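Local coordinates for FI20010p1 (Drosophila melanogaster, PDB 7CFB), which probably acts in piRNA-guided gene silencing, its Tudor domains helping to assemble the piRNA amplification complex around Aub, at residues A[48-54]-A[175-181]; A[63-69]-A[155-161]; A[101-105]-A[237-241]; A[118-123]-A[135-139]. All blocks are in the same frame, centred on the assembly; numbering follows the deposited sequence.

Overall arrangement
The four contacts fall into two groups on opposite sides of the chain's centre. Interactions 1 and 2 share the sheet of strands 49-57, 64-67, 157-161, 189-194 and 176-184; their centres lie 9 Å apart, and the backbone of strand 49-57 joins that of strand 64-67 through Val53 N and Ala67 O, 2.9 Å apart. Interactions 3 and 4 both reach the six-stranded antiparallel sheet, with centres 14 Å apart and Val101 CG2 packed 4.0 Å from Phe136 CE2. The two groups do not touch: 1 and 4 are 35 Å apart between centres, 2 and 3 about 12 Å between nearest atoms. This two-part build is consistent with an extended Tudor domain, here without bound peptide.

Interaction 1. Residues A[48-54]-A[175-181]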
loop_
_atom_site.group_PDB
_atom_site.type_symbol
_atom_site.label_atom_id
_atom_site.label_comp_id
_atom_site.label_asym_id
_atom_site.label_seq_id
_atom_site.Cartn_x
_atom_site.Cartn_y
_atom_site.Cartn_z
ATOM N N THR A 48 -22.647 8.259 -3.337
ATOM C CA THR A 48 -22.051 9.488 -2.792
ATOM C C THR A 48 -20.789 9.835 -3.587
ATOM O O THR A 48 -20.287 8.973 -4.264
ATOM C CB THR A 48 -21.818 9.156 -1.320
ATOM O OG1 THR A 48 -22.760 9.762 -0.448
ATOM C CG2 THR A 48 -20.390 9.233 -0.859
ATOM N N ILE A 49 -20.344 11.078 -3.525
ATOM C CA ILE A 49 -19.055 11.443 -4.155
ATOM C C ILE A 49 -18.068 11.614 -3.006
ATOM O O ILE A 49 -18.394 12.332 -2.105
ATOM C CB ILE A 49 -19.169 12.725 -4.986
ATOM C CG1 ILE A 49 -20.260 12.624 -6.047
ATOM C CG2 ILE A 49 -17.839 13.078 -5.601
ATOM C CD1 ILE A 49 -20.481 13.888 -6.770
ATOM N N VAL A 50 -16.917 10.966 -3.073
ATOM C CA VAL A 50 -15.920 11.057 -1.979
ATOM C C VAL A 50 -14.559 11.478 -2.530
ATOM O O VAL A 50 -14.264 11.194 -3.680
ATOM C CB VAL A 50 -15.829 9.747 -1.175
ATOM C CG1 VAL A 50 -17.076 8.903 -1.285
ATOM C CG2 VAL A 50 -14.627 8.929 -1.559
ATOM N N THR A 51 -13.789 12.149 -1.692
ATOM C CA THR A 51 -12.418 12.574 -1.997
ATOM C C THR A 51 -11.463 11.499 -1.473
ATOM O O THR A 51 -11.578 11.101 -0.315
ATOM C CB THR A 51 -12.127 13.932 -1.360
ATOM O OG1 THR A 51 -13.179 14.810 -1.730
ATOM C CG2 THR A 51 -10.806 14.514 -1.802
ATOM N N ALA A 52 -10.604 11.006 -2.349
ATOM C CA ALA A 52 -9.611 9.988 -1.978
ATOM C C ALA A 52 -8.392 10.119 -2.879
ATOM O O ALA A 52 -8.500 10.648 -3.940
ATOM C CB ALA A 52 -10.201 8.624 -2.101
ATOM N N VAL A 53 -7.263 9.686 -2.366
ATOM C CA VAL A 53 -5.996 9.629 -3.132
ATOM C C VAL A 53 -6.076 8.445 -4.081
ATOM O O VAL A 53 -6.504 7.422 -3.654
ATOM C CB VAL A 53 -4.808 9.455 -2.184
ATOM C CG1 VAL A 53 -3.532 9.209 -2.941
ATOM C CG2 VAL A 53 -4.673 10.627 -1.246
ATOM N N LEU A 54 -5.660 8.624 -5.324
ATOM C CA LEU A 54 -5.584 7.488 -6.258
ATOM C C LEU A 54 -4.259 6.824 -5.899
ATOM O O LEU A 54 -3.235 7.331 -6.273
ATOM C CB LEU A 54 -5.591 8.021 -7.690
ATOM C CG LEU A 54 -5.402 6.978 -8.782
ATOM C CD1 LEU A 54 -6.383 5.860 -8.618
ATOM C CD2 LEU A 54 -5.525 7.581 -10.156
ATOM N N THR A 175 -2.425 11.658 -6.304
ATOM C CA THR A 175 -3.145 12.945 -6.270
ATOM C C THR A 175 -4.540 12.699 -5.696
ATOM O O THR A 175 -4.988 11.567 -5.723
ATOM C CB THR A 175 -3.238 13.627 -7.637
ATOM O OG1 THR A 175 -4.106 12.877 -8.465
ATOM C CG2 THR A 175 -1.899 13.806 -8.309
ATOM N N TYR A 176 -5.159 13.733 -5.149
ATOM C CA TYR A 176 -6.540 13.616 -4.643
ATOM C C TYR A 176 -7.515 13.697 -5.814
ATOM O O TYR A 176 -7.365 14.548 -6.648
ATOM C CB TYR A 176 -6.854 14.678 -3.593
ATOM C CG TYR A 176 -6.234 14.441 -2.250
ATOM C CD1 TYR A 176 -6.882 13.700 -1.290
ATOM C CD2 TYR A 176 -5.001 14.963 -1.941
ATOM C CE1 TYR A 176 -6.309 13.471 -0.059
ATOM C CE2 TYR A 176 -4.418 14.751 -0.715
ATOM C CZ TYR A 176 -5.076 14.009 0.230
ATOM O OH TYR A 176 -4.498 13.802 1.432
ATOM N N ILE A 177 -8.480 12.795 -5.842
ATOM C CA ILE A 177 -9.542 12.778 -6.879
ATOM C C ILE A 177 -10.904 12.680 -6.203
ATOM O O ILE A 177 -10.957 12.463 -5.007
ATOM C CB ILE A 177 -9.359 11.623 -7.877
ATOM C CG1 ILE A 177 -9.498 10.247 -7.240
ATOM C CG2 ILE A 177 -8.071 11.757 -8.644
ATOM C CD1 ILE A 177 -9.639 9.143 -8.238
ATOM N N LYS A 178 -11.958 12.901 -6.970
ATOM C CA LYS A 178 -13.329 12.707 -6.457
ATOM C C LYS A 178 -13.940 11.558 -7.248
ATOM O O LYS A 178 -13.811 11.569 -8.437
ATOM C CB LYS A 178 -14.160 13.986 -6.519
ATOM C CG LYS A 178 -13.536 15.212 -5.874
ATOM C CD LYS A 178 -14.464 16.389 -5.784
ATOM C CE LYS A 178 -13.809 17.614 -5.181
ATOM N NZ LYS A 178 -13.166 17.351 -3.869
ATOM N N ILE A 179 -14.527 10.592 -6.567
ATOM C CA ILE A 179 -15.128 9.414 -7.239
ATOM C C ILE A 179 -16.594 9.276 -6.841
ATOM O O ILE A 179 -16.889 9.491 -5.698
ATOM C CB ILE A 179 -14.360 8.125 -6.890
ATOM C CG1 ILE A 179 -14.208 7.954 -5.385
ATOM C CG2 ILE A 179 -13.023 8.043 -7.608
ATOM C CD1 ILE A 179 -13.975 6.557 -4.967
ATOM N N ARG A 180 -17.453 8.987 -7.810
ATOM C CA ARG A 180 -18.858 8.660 -7.505
ATOM C C ARG A 180 -18.860 7.168 -7.209
ATOM O O ARG A 180 -18.562 6.418 -8.093
ATOM C CB ARG A 180 -19.841 8.889 -8.651
ATOM C CG ARG A 180 -19.523 10.047 -9.566
ATOM C CD ARG A 180 -20.653 10.259 -10.541
ATOM N NE ARG A 180 -20.599 11.611 -11.047
ATOM C CZ ARG A 180 -21.407 12.568 -10.663
ATOM N NH1 ARG A 180 -22.355 12.299 -9.798
ATOM N NH2 ARG A 180 -21.286 13.770 -11.169
ATOM N N VAL A 181 -19.234 6.788 -6.009
ATOM C CA VAL A 181 -19.227 5.361 -5.624
ATOM C C VAL A 181 -20.516 4.695 -6.109
ATOM O O VAL A 181 -21.544 5.014 -5.609
ATOM C CB VAL A 181 -19.058 5.277 -4.102
ATOM C CG1 VAL A 181 -18.870 3.874 -3.598
ATOM C CG2 VAL A 181 -17.956 6.186 -3.629
#
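With CG anti to its carbonyl carbon (chi1 -74°), Tyr176 stands its ring beside Val53, whose CG2 branch is also anti to the carbonyl carbon. CG2 thereby comes over one ring face, displaced toward the rim, in a CH-pi contact 3.7 Å from the Tyr176 ring centroid. The Thr51 side chain crosses that of Tyr176 at about a right angle, its CG2 4.0 Å from Tyr176 CD1. Thr51 and Lys178 have matching first torsions and lie alongside each other; a bend in the last lysine torsion (chi4 -53°) turns the ammonium back, giving a weak hydrogen bond from Lys178 NZ to Thr51 OG1 at 3.3 Å. Further along this face the extended Arg180 runs beside Ile49, whose CD1 sits over one face of the guanidinium, 3.9 Å from Arg180 NH1. The backbones form an antiparallel ladder in which Val50 with Ile179 and Ala52 with Ile177 are hydrogen-bonded pairs. Val181 N, 3.0 Å from Thr48 O, and Leu54 N, bonded to Thr175 O, extend it at the two ends. Strands 49-57 and 176-184 are first and fourth in the chain order of a five-stranded sheet, and their pairing closes it on itself, consistent with the OB-like part of an extended Tudor domain. On the face of Val50, Ala52, Ile177 and Ile179 the contact is apolar: Val50 sends CG1 to Val181 CG2 at 3.7 Å and CG2 to Ile179 CG1 at 4.0 Å, and Phe44 packs against Val50 and Ala52. Helix 215-228 lies against the Tyr176 side, where Leu221 touches both Val53 and the tyrosine.

Interaction 2. Residues A[63-69]-A[155-161]; sequences CAYVAKW and QAIRCDL
Cys63 lies over the guanidinium of Arg158, its CB above the centre of the flat group at a height of 3.5 Å. Its SG, turned between the backbone N and the carbonyl carbon, comes 3.2 Å from Arg158 NH2. Ala64 forms a hydrogen-bonded antiparallel pair with Cys159, and its CB meets Leu161 CD1 at 3.6 Å. Tyr65 stands on the opposite sheet face, its ring against the Arg158 methylenes and its plane 82° from the guanidinium. Because Arg158 is extended, with CG anti to the backbone N (chi1 -167°), NH2 reaches Tyr65 OH, which accepts a weak bond of 3.4 Å at the guanidinium edge. Val66 pairs with Ile157 through two backbone bonds, continuing the join between strands 64-67 and 157-161 of the five-stranded sheet. Ala67 then packs its CB on that of Gln155. Trp69 closes the contact: Gln155 lays CG over its six-membered ring, 3.8 Å from the centroid, and bends so that OE1 accepts Trp69 N at 3.0 Å. With an alanine in place of Trp69, Gln155 CG would probably lose the ring face it lies over and its chain would be freer to turn. The salt bridge to Asp61 probably offsets the positive charge of Arg158, while the Cys63 contact over its face and the weak Tyr65 bond at its edge probably help to orient the guanidinium.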
loop_
_atom_site.group_PDB
_atom_site.type_symbol
_atom_site.label_atom_id
_atom_site.label_comp_id
_atom_site.label_asym_id
_atom_site.label_seq_id
_atom_site.Cartn_x
_atom_site.Cartn_y
_atom_site.Cartn_z
ATOM N N CYS A 63 -7.728 -3.081 -12.445
ATOM C CA CYS A 63 -8.225 -2.383 -11.240
ATOM C C CYS A 63 -7.263 -1.309 -10.735
ATOM O O CYS A 63 -6.092 -1.365 -11.033
ATOM C CB CYS A 63 -8.292 -3.358 -10.089
ATOM S SG CYS A 63 -6.659 -3.464 -9.338
ATOM N N ALA A 64 -7.825 -0.372 -9.984
ATOM C CA ALA A 64 -7.152 0.767 -9.341
ATOM C C ALA A 64 -7.348 0.681 -7.826
ATOM O O ALA A 64 -8.026 -0.201 -7.368
ATOM C CB ALA A 64 -7.689 2.050 -9.870
ATOM N N TYR A 65 -6.645 1.523 -7.094
ATOM C CA TYR A 65 -6.747 1.558 -5.619
ATOM C C TYR A 65 -6.939 2.995 -5.136
ATOM O O TYR A 65 -6.277 3.876 -5.617
ATOM C CB TYR A 65 -5.533 0.884 -5.000
ATOM C CG TYR A 65 -5.487 -0.607 -5.161
ATOM C CD1 TYR A 65 -4.955 -1.185 -6.293
ATOM C CD2 TYR A 65 -5.958 -1.440 -4.172
ATOM C CE1 TYR A 65 -4.904 -2.552 -6.447
ATOM C CE2 TYR A 65 -5.911 -2.808 -4.304
ATOM C CZ TYR A 65 -5.384 -3.365 -5.447
ATOM O OH TYR A 65 -5.340 -4.700 -5.592
ATOM N N VAL A 66 -7.845 3.180 -4.186
ATOM C CA VAL A 66 -8.105 4.515 -3.593
ATOM C C VAL A 66 -7.851 4.446 -2.092
ATOM O O VAL A 66 -8.064 3.401 -1.519
ATOM C CB VAL A 66 -9.494 5.069 -3.931
ATOM C CG1 VAL A 66 -9.624 5.367 -5.404
ATOM C CG2 VAL A 66 -10.599 4.156 -3.467
ATOM N N ALA A 67 -7.330 5.528 -1.531
ATOM C CA ALA A 67 -7.002 5.601 -0.097
ATOM C C ALA A 67 -7.507 6.901 0.500
ATOM O O ALA A 67 -7.247 7.945 -0.059
ATOM C CB ALA A 67 -5.528 5.450 0.097
ATOM N N LYS A 68 -8.229 6.792 1.597
ATOM C CA LYS A 68 -8.738 7.991 2.287
ATOM C C LYS A 68 -7.597 8.800 2.895
ATOM O O LYS A 68 -7.642 9.972 2.765
ATOM C CB LYS A 68 -9.856 7.642 3.258
ATOM C CG LYS A 68 -11.238 7.993 2.752
ATOM C CD LYS A 68 -11.423 9.453 2.647
ATOM C CE LYS A 68 -12.860 9.901 2.615
ATOM N NZ LYS A 68 -12.933 11.343 2.322
ATOM N N TRP A 69 -6.612 8.160 3.523
ATOM C CA TRP A 69 -5.490 8.886 4.175
ATOM C C TRP A 69 -6.063 9.942 5.118
ATOM O O TRP A 69 -5.623 11.065 5.085
ATOM C CB TRP A 69 -4.497 9.467 3.164
ATOM C CG TRP A 69 -3.576 8.449 2.584
ATOM C CD1 TRP A 69 -3.518 8.053 1.290
ATOM C CD2 TRP A 69 -2.598 7.668 3.274
ATOM N NE1 TRP A 69 -2.568 7.096 1.129
ATOM C CE2 TRP A 69 -1.995 6.831 2.328
ATOM C CE3 TRP A 69 -2.168 7.595 4.594
ATOM C CZ2 TRP A 69 -0.977 5.951 2.647
ATOM C CZ3 TRP A 69 -1.187 6.696 4.918
ATOM C CH2 TRP A 69 -0.596 5.899 3.956
ATOM N N GLN A 155 -4.870 1.236 3.977
ATOM C CA GLN A 155 -5.372 2.426 3.269
ATOM C C GLN A 155 -5.890 2.090 1.870
ATOM O O GLN A 155 -6.845 2.689 1.458
ATOM C CB GLN A 155 -4.300 3.509 3.257
ATOM C CG GLN A 155 -3.986 4.014 4.654
ATOM C CD GLN A 155 -5.208 4.634 5.272
ATOM O OE1 GLN A 155 -5.704 5.626 4.802
ATOM N NE2 GLN A 155 -5.707 4.039 6.324
ATOM N N ALA A 156 -5.236 1.168 1.181
ATOM C CA ALA A 156 -5.568 0.928 -0.236
ATOM C C ALA A 156 -6.799 0.045 -0.423
ATOM O O ALA A 156 -6.750 -1.106 -0.104
ATOM C CB ALA A 156 -4.368 0.412 -0.965
ATOM N N ILE A 157 -7.831 0.624 -1.016
ATOM C CA ILE A 157 -9.105 -0.095 -1.288
ATOM C C ILE A 157 -9.208 -0.392 -2.787
ATOM O O ILE A 157 -9.124 0.517 -3.565
ATOM C CB ILE A 157 -10.323 0.688 -0.781
ATOM C CG1 ILE A 157 -10.188 1.108 0.676
ATOM C CG2 ILE A 157 -11.574 -0.116 -1.015
ATOM C CD1 ILE A 157 -10.032 -0.033 1.610
ATOM N N ARG A 158 -9.408 -1.652 -3.131
ATOM C CA ARG A 158 -9.520 -2.082 -4.544
ATOM C C ARG A 158 -10.748 -1.414 -5.146
ATOM O O ARG A 158 -11.759 -1.354 -4.503
ATOM C CB ARG A 158 -9.563 -3.605 -4.619
ATOM C CG ARG A 158 -9.371 -4.184 -6.006
ATOM C CD ARG A 158 -9.057 -5.665 -6.002
ATOM N NE ARG A 158 -9.311 -6.142 -7.345
ATOM C CZ ARG A 158 -8.396 -6.456 -8.246
ATOM N NH1 ARG A 158 -8.774 -6.854 -9.442
ATOM N NH2 ARG A 158 -7.113 -6.374 -7.964
ATOM N N CYS A 159 -10.591 -0.908 -6.347
ATOM C CA CYS A 159 -11.646 -0.140 -7.010
ATOM C C CYS A 159 -11.663 -0.389 -8.517
ATOM O O CYS A 159 -10.660 -0.179 -9.158
ATOM C CB CYS A 159 -11.333 1.325 -6.766
ATOM S SG CYS A 159 -12.628 2.464 -7.272
ATOM N N ASP A 160 -12.825 -0.746 -9.035
ATOM C CA ASP A 160 -13.026 -0.882 -10.490
ATOM C C ASP A 160 -13.463 0.500 -10.955
ATOM O O ASP A 160 -14.533 0.919 -10.589
ATOM C CB ASP A 160 -14.018 -2.008 -10.776
ATOM C CG ASP A 160 -14.478 -2.103 -12.221
ATOM O OD1 ASP A 160 -14.015 -1.314 -13.037
ATOM O OD2 ASP A 160 -15.300 -2.962 -12.500
ATOM N N LEU A 161 -12.607 1.210 -11.670
ATOM C CA LEU A 161 -12.962 2.562 -12.152
ATOM C C LEU A 161 -13.668 2.406 -13.494
ATOM O O LEU A 161 -13.128 1.743 -14.335
ATOM C CB LEU A 161 -11.715 3.431 -12.287
ATOM C CG LEU A 161 -11.112 3.971 -10.996
ATOM C CD1 LEU A 161 -9.800 4.641 -11.257
ATOM C CD2 LEU A 161 -12.038 4.906 -10.267
HETATM O O HOH W 1 -8.784 4.524 2.533
#

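Interaction 3. Residues A[101-105]-A[237-241]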
loop_
_atom_site.group_PDB
_atom_site.type_symbol
_atom_site.label_atom_id
_atom_site.label_comp_id
_atom_site.label_asym_id
_atom_site.label_seq_id
_atom_site.Cartn_x
_atom_site.Cartn_y
_atom_site.Cartn_z
ATOM N N VAL A 101 8.763 -1.636 5.818
ATOM C CA VAL A 101 9.939 -1.787 4.942
ATOM C C VAL A 101 10.438 -0.396 4.568
ATOM O O VAL A 101 9.659 0.482 4.373
ATOM C CB VAL A 101 9.660 -2.687 3.730
ATOM C CG1 VAL A 101 8.535 -2.175 2.863
ATOM C CG2 VAL A 101 10.904 -2.959 2.920
ATOM N N LEU A 102 11.742 -0.256 4.500
ATOM C CA LEU A 102 12.345 1.040 4.164
ATOM C C LEU A 102 12.679 1.100 2.683
ATOM O O LEU A 102 13.253 0.184 2.186
ATOM C CB LEU A 102 13.610 1.231 5.005
ATOM C CG LEU A 102 14.515 2.361 4.532
ATOM C CD1 LEU A 102 13.933 3.709 4.867
ATOM C CD2 LEU A 102 15.902 2.218 5.101
ATOM N N ASP A 103 12.202 2.131 2.023
ATOM C CA ASP A 103 12.658 2.447 0.658
ATOM C C ASP A 103 13.850 3.369 0.936
ATOM O O ASP A 103 13.615 4.493 1.272
ATOM C CB ASP A 103 11.563 3.119 -0.163
ATOM C CG ASP A 103 12.070 3.638 -1.487
ATOM O OD1 ASP A 103 13.258 3.604 -1.685
ATOM O OD2 ASP A 103 11.271 4.047 -2.292
ATOM N N SER A 104 15.066 2.826 0.927
ATOM C CA SER A 104 16.276 3.610 1.284
ATOM C C SER A 104 16.601 4.712 0.282
ATOM O O SER A 104 16.939 5.778 0.722
ATOM C CB SER A 104 17.446 2.778 1.680
ATOM O OG SER A 104 17.960 2.057 0.600
ATOM N N ILE A 105 16.419 4.460 -0.998
ATOM C CA ILE A 105 16.719 5.508 -2.006
ATOM C C ILE A 105 15.823 6.728 -1.801
ATOM O O ILE A 105 16.353 7.816 -1.709
ATOM C CB ILE A 105 16.538 4.948 -3.429
ATOM C CG1 ILE A 105 17.229 3.602 -3.608
ATOM C CG2 ILE A 105 17.042 5.939 -4.446
ATOM C CD1 ILE A 105 18.715 3.664 -3.530
ATOM N N GLY A 237 12.675 -3.558 -6.894
ATOM C CA GLY A 237 11.887 -3.428 -5.663
ATOM C C GLY A 237 12.477 -2.371 -4.754
ATOM O O GLY A 237 12.925 -1.375 -5.248
ATOM N N PHE A 238 12.453 -2.575 -3.452
ATOM C CA PHE A 238 13.013 -1.556 -2.535
ATOM C C PHE A 238 14.470 -1.904 -2.270
ATOM O O PHE A 238 14.765 -3.018 -2.067
ATOM C CB PHE A 238 12.206 -1.436 -1.248
ATOM C CG PHE A 238 10.891 -0.721 -1.359
ATOM C CD1 PHE A 238 10.697 0.292 -2.270
ATOM C CD2 PHE A 238 9.843 -1.073 -0.550
ATOM C CE1 PHE A 238 9.484 0.944 -2.357
ATOM C CE2 PHE A 238 8.632 -0.425 -0.638
ATOM C CZ PHE A 238 8.457 0.587 -1.536
ATOM N N ARG A 239 15.335 -0.918 -2.281
ATOM C CA ARG A 239 16.766 -1.211 -2.105
ATOM C C ARG A 239 17.167 -1.132 -0.650
ATOM O O ARG A 239 16.744 -0.249 0.033
ATOM C CB ARG A 239 17.617 -0.348 -3.021
ATOM C CG ARG A 239 17.725 -0.964 -4.400
ATOM C CD ARG A 239 16.899 -0.140 -5.345
ATOM N NE ARG A 239 17.719 0.881 -5.936
ATOM C CZ ARG A 239 17.244 1.910 -6.579
ATOM N NH1 ARG A 239 15.943 2.059 -6.694
ATOM N NH2 ARG A 239 18.064 2.785 -7.116
ATOM N N PRO A 240 18.050 -2.013 -0.193
ATOM C CA PRO A 240 18.465 -2.045 1.187
ATOM C C PRO A 240 19.385 -0.914 1.640
ATOM O O PRO A 240 19.820 -0.137 0.836
ATOM C CB PRO A 240 19.310 -3.309 1.283
ATOM C CG PRO A 240 18.960 -4.077 0.067
ATOM C CD PRO A 240 18.698 -3.023 -0.978
ATOM N N LYS A 241 19.657 -0.862 2.947
ATOM C CA LYS A 241 20.539 0.185 3.531
ATOM C C LYS A 241 19.903 1.562 3.308
ATOM O O LYS A 241 19.508 2.177 4.319
ATOM C CB LYS A 241 21.936 0.117 2.905
ATOM C CG LYS A 241 22.092 0.855 1.581
ATOM C CD LYS A 241 23.452 0.658 0.943
ATOM C CE LYS A 241 23.533 1.216 -0.461
ATOM N NZ LYS A 241 23.210 2.662 -0.497
HETATM O O HOH W 2 14.943 -1.654 2.175
#
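Asp103 and Phe238 bring the two backbones nearest, their CA atoms 5.1 Å apart, and the touching parts run about 80° from one another. Residues 101-103 are the end of a strand, whereas 237-241 has no regular structure; Gly237, with phi 64°, turns the chain out of helix 233-236. A water modelled rather close to Leu102 O may bridge it to Arg239 O. Close by, Ser104 OG lies 2.7 Å from Arg239 O and 2.9 Å from Pro240 O, so one hydroxyl sits against two successive carbonyls. The Phe238 ring lies against two side chains of the strand. Asp103 puts CB over one face, off toward the rim and 3.9 Å from the Phe238 centroid, and its carboxylate is tilted 26° from the ring. Val101 approaches the ring edge instead, CG1 to Phe238 CD2 at 3.8 Å. Replacing Phe238 by alanine would probably open a gap beside Val101 and Asp103 CB and weaken the tail's hold on the strand. Asp103 is itself fixed from elsewhere, OD2 by Ser227 OG and OD1 by Asn106 N. Arg239 bends at its second and third torsions, which folds its guanidinium against Ile105; CG1 of that isoleucine rests over the centre of the group, 3.4 Å from Arg239 CZ. Asp230 takes the arginine's NH1 in a salt bridge. Strand 99-103 runs between strands 108-117 and 142-144 of the Tudor sheet, and the tail after helix 233-236 crosses its end, Phe238 also touching Thr110 of strand 108-117.

Interaction 4. Residues A[118-123]-A[135-139]; sequences SAGGGY and HFDGN
His135 turns its imidazole edge-on to the 118-123 loop. Its CG is anti to the backbone N (chi1 -178°), which carries the ring toward the loop, with CE1 leading: Gly121 O lies near the ring plane, 3.1 Å from His135 CE1, and Ser118 OG approaches the same carbon at 3.3 Å. Ser118 CB also lies in that plane, so the loop meets the imidazole rim with both a carbonyl and a serine side chain. Gly122 packs close beside it; a CB there would run into His135 NE2 and Phe136 O, and the backbone angles of Gly122 themselves suit glycine. The type I turn from Ser118 to Gly121 is tied by Gly121 N to Ser118 O, and Ser118 N reaches Gly122 O at 2.8 Å. It connects strands 108-117 and 123-127 of the antiparallel Tudor sheet, in which strand 132-136 is outermost. Tyr123 and Phe136 form a hydrogen-bonded antiparallel pair: Phe136 N gives a nearly straight bond to Tyr123 O (177°), while the return bond from Tyr123 N is more bent (133°). Their side chains share one face of the sheet but leave the backbone differently, Tyr123 CG anti to its carbonyl carbon and Phe136 CG anti to its N. The side chains cross obliquely, Tyr123 CD1 coming to the edge of the Phe136 ring, 3.9 Å from Phe136 CD1. Leu92 and Ile114 touch both side chains.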
loop_
_atom_site.group_PDB
_atom_site.type_symbol
_atom_site.label_atom_id
_atom_site.label_comp_id
_atom_site.label_asym_id
_atom_site.label_seq_id
_atom_site.Cartn_x
_atom_site.Cartn_y
_atom_site.Cartn_z
ATOM N N SER A 118 8.678 -17.307 -2.686
ATOM C CA SER A 118 8.920 -17.370 -4.136
ATOM C C SER A 118 9.832 -18.567 -4.425
ATOM O O SER A 118 10.820 -18.727 -3.743
ATOM C CB SER A 118 9.512 -16.103 -4.613
ATOM O OG SER A 118 8.566 -15.074 -4.638
ATOM N N ALA A 119 9.480 -19.343 -5.439
ATOM C CA ALA A 119 10.218 -20.548 -5.856
ATOM C C ALA A 119 11.648 -20.198 -6.250
ATOM O O ALA A 119 12.530 -20.894 -5.869
ATOM C CB ALA A 119 9.505 -21.148 -7.029
ATOM N N GLY A 120 11.851 -19.094 -6.937
ATOM C CA GLY A 120 13.205 -18.751 -7.386
ATOM C C GLY A 120 13.985 -18.023 -6.320
ATOM O O GLY A 120 15.040 -17.562 -6.611
ATOM N N GLY A 121 13.437 -17.921 -5.125
ATOM C CA GLY A 121 14.064 -17.157 -4.068
ATOM C C GLY A 121 13.294 -15.879 -3.785
ATOM O O GLY A 121 12.676 -15.279 -4.675
ATOM N N GLY A 122 13.329 -15.454 -2.529
ATOM C CA GLY A 122 12.584 -14.279 -2.137
ATOM C C GLY A 122 11.132 -14.601 -1.830
ATOM O O GLY A 122 10.751 -15.750 -1.575
ATOM N N TYR A 123 10.308 -13.556 -1.862
ATOM C CA TYR A 123 8.923 -13.655 -1.426
ATOM C C TYR A 123 8.053 -12.735 -2.268
ATOM O O TYR A 123 8.536 -11.795 -2.901
ATOM C CB TYR A 123 8.771 -13.292 0.058
ATOM C CG TYR A 123 9.768 -13.973 0.966
ATOM C CD1 TYR A 123 11.023 -13.418 1.194
ATOM C CD2 TYR A 123 9.458 -15.173 1.590
ATOM C CE1 TYR A 123 11.940 -14.043 2.015
ATOM C CE2 TYR A 123 10.368 -15.805 2.417
ATOM C CZ TYR A 123 11.607 -15.234 2.626
ATOM O OH TYR A 123 12.517 -15.859 3.447
ATOM N N HIS A 135 8.038 -7.902 -5.412
ATOM C CA HIS A 135 8.892 -9.039 -5.034
ATOM C C HIS A 135 9.804 -8.586 -3.894
ATOM O O HIS A 135 10.333 -7.507 -3.969
ATOM C CB HIS A 135 9.662 -9.556 -6.238
ATOM C CG HIS A 135 10.482 -10.733 -5.881
ATOM N ND1 HIS A 135 9.934 -11.937 -5.610
ATOM C CD2 HIS A 135 11.797 -10.878 -5.708
ATOM C CE1 HIS A 135 10.874 -12.777 -5.306
ATOM N NE2 HIS A 135 12.004 -12.158 -5.363
ATOM N N PHE A 136 9.946 -9.401 -2.871
ATOM C CA PHE A 136 10.783 -9.050 -1.713
ATOM C C PHE A 136 11.944 -10.037 -1.671
ATOM O O PHE A 136 11.734 -11.197 -1.354
ATOM C CB PHE A 136 9.897 -9.074 -0.471
ATOM C CG PHE A 136 10.515 -8.653 0.831
ATOM C CD1 PHE A 136 11.132 -9.571 1.649
ATOM C CD2 PHE A 136 10.400 -7.358 1.280
ATOM C CE1 PHE A 136 11.658 -9.187 2.867
ATOM C CE2 PHE A 136 10.934 -6.977 2.492
ATOM C CZ PHE A 136 11.561 -7.892 3.284
ATOM N N ASP A 137 13.137 -9.530 -1.929
ATOM C CA ASP A 137 14.380 -10.330 -1.996
ATOM C C ASP A 137 14.732 -10.960 -0.659
ATOM O O ASP A 137 15.230 -12.031 -0.673
ATOM C CB ASP A 137 15.550 -9.489 -2.456
ATOM C CG ASP A 137 15.510 -9.271 -3.935
ATOM O OD1 ASP A 137 14.947 -10.099 -4.597
ATOM O OD2 ASP A 137 16.021 -8.289 -4.374
ATOM N N GLY A 138 14.475 -10.270 0.438
ATOM C CA GLY A 138 14.851 -10.735 1.780
ATOM C C GLY A 138 16.096 -10.033 2.283
ATOM O O GLY A 138 16.557 -10.363 3.335
ATOM N N ASN A 139 16.636 -9.110 1.510
ATOM C CA ASN A 139 17.820 -8.319 1.908
ATOM C C ASN A 139 17.366 -6.918 2.318
ATOM O O ASN A 139 18.193 -6.119 2.641
ATOM C CB ASN A 139 18.786 -8.189 0.731
ATOM C CG ASN A 139 18.135 -7.476 -0.424
ATOM O OD1 ASN A 139 16.940 -7.301 -0.433
ATOM N ND2 ASN A 139 18.897 -7.047 -1.401
#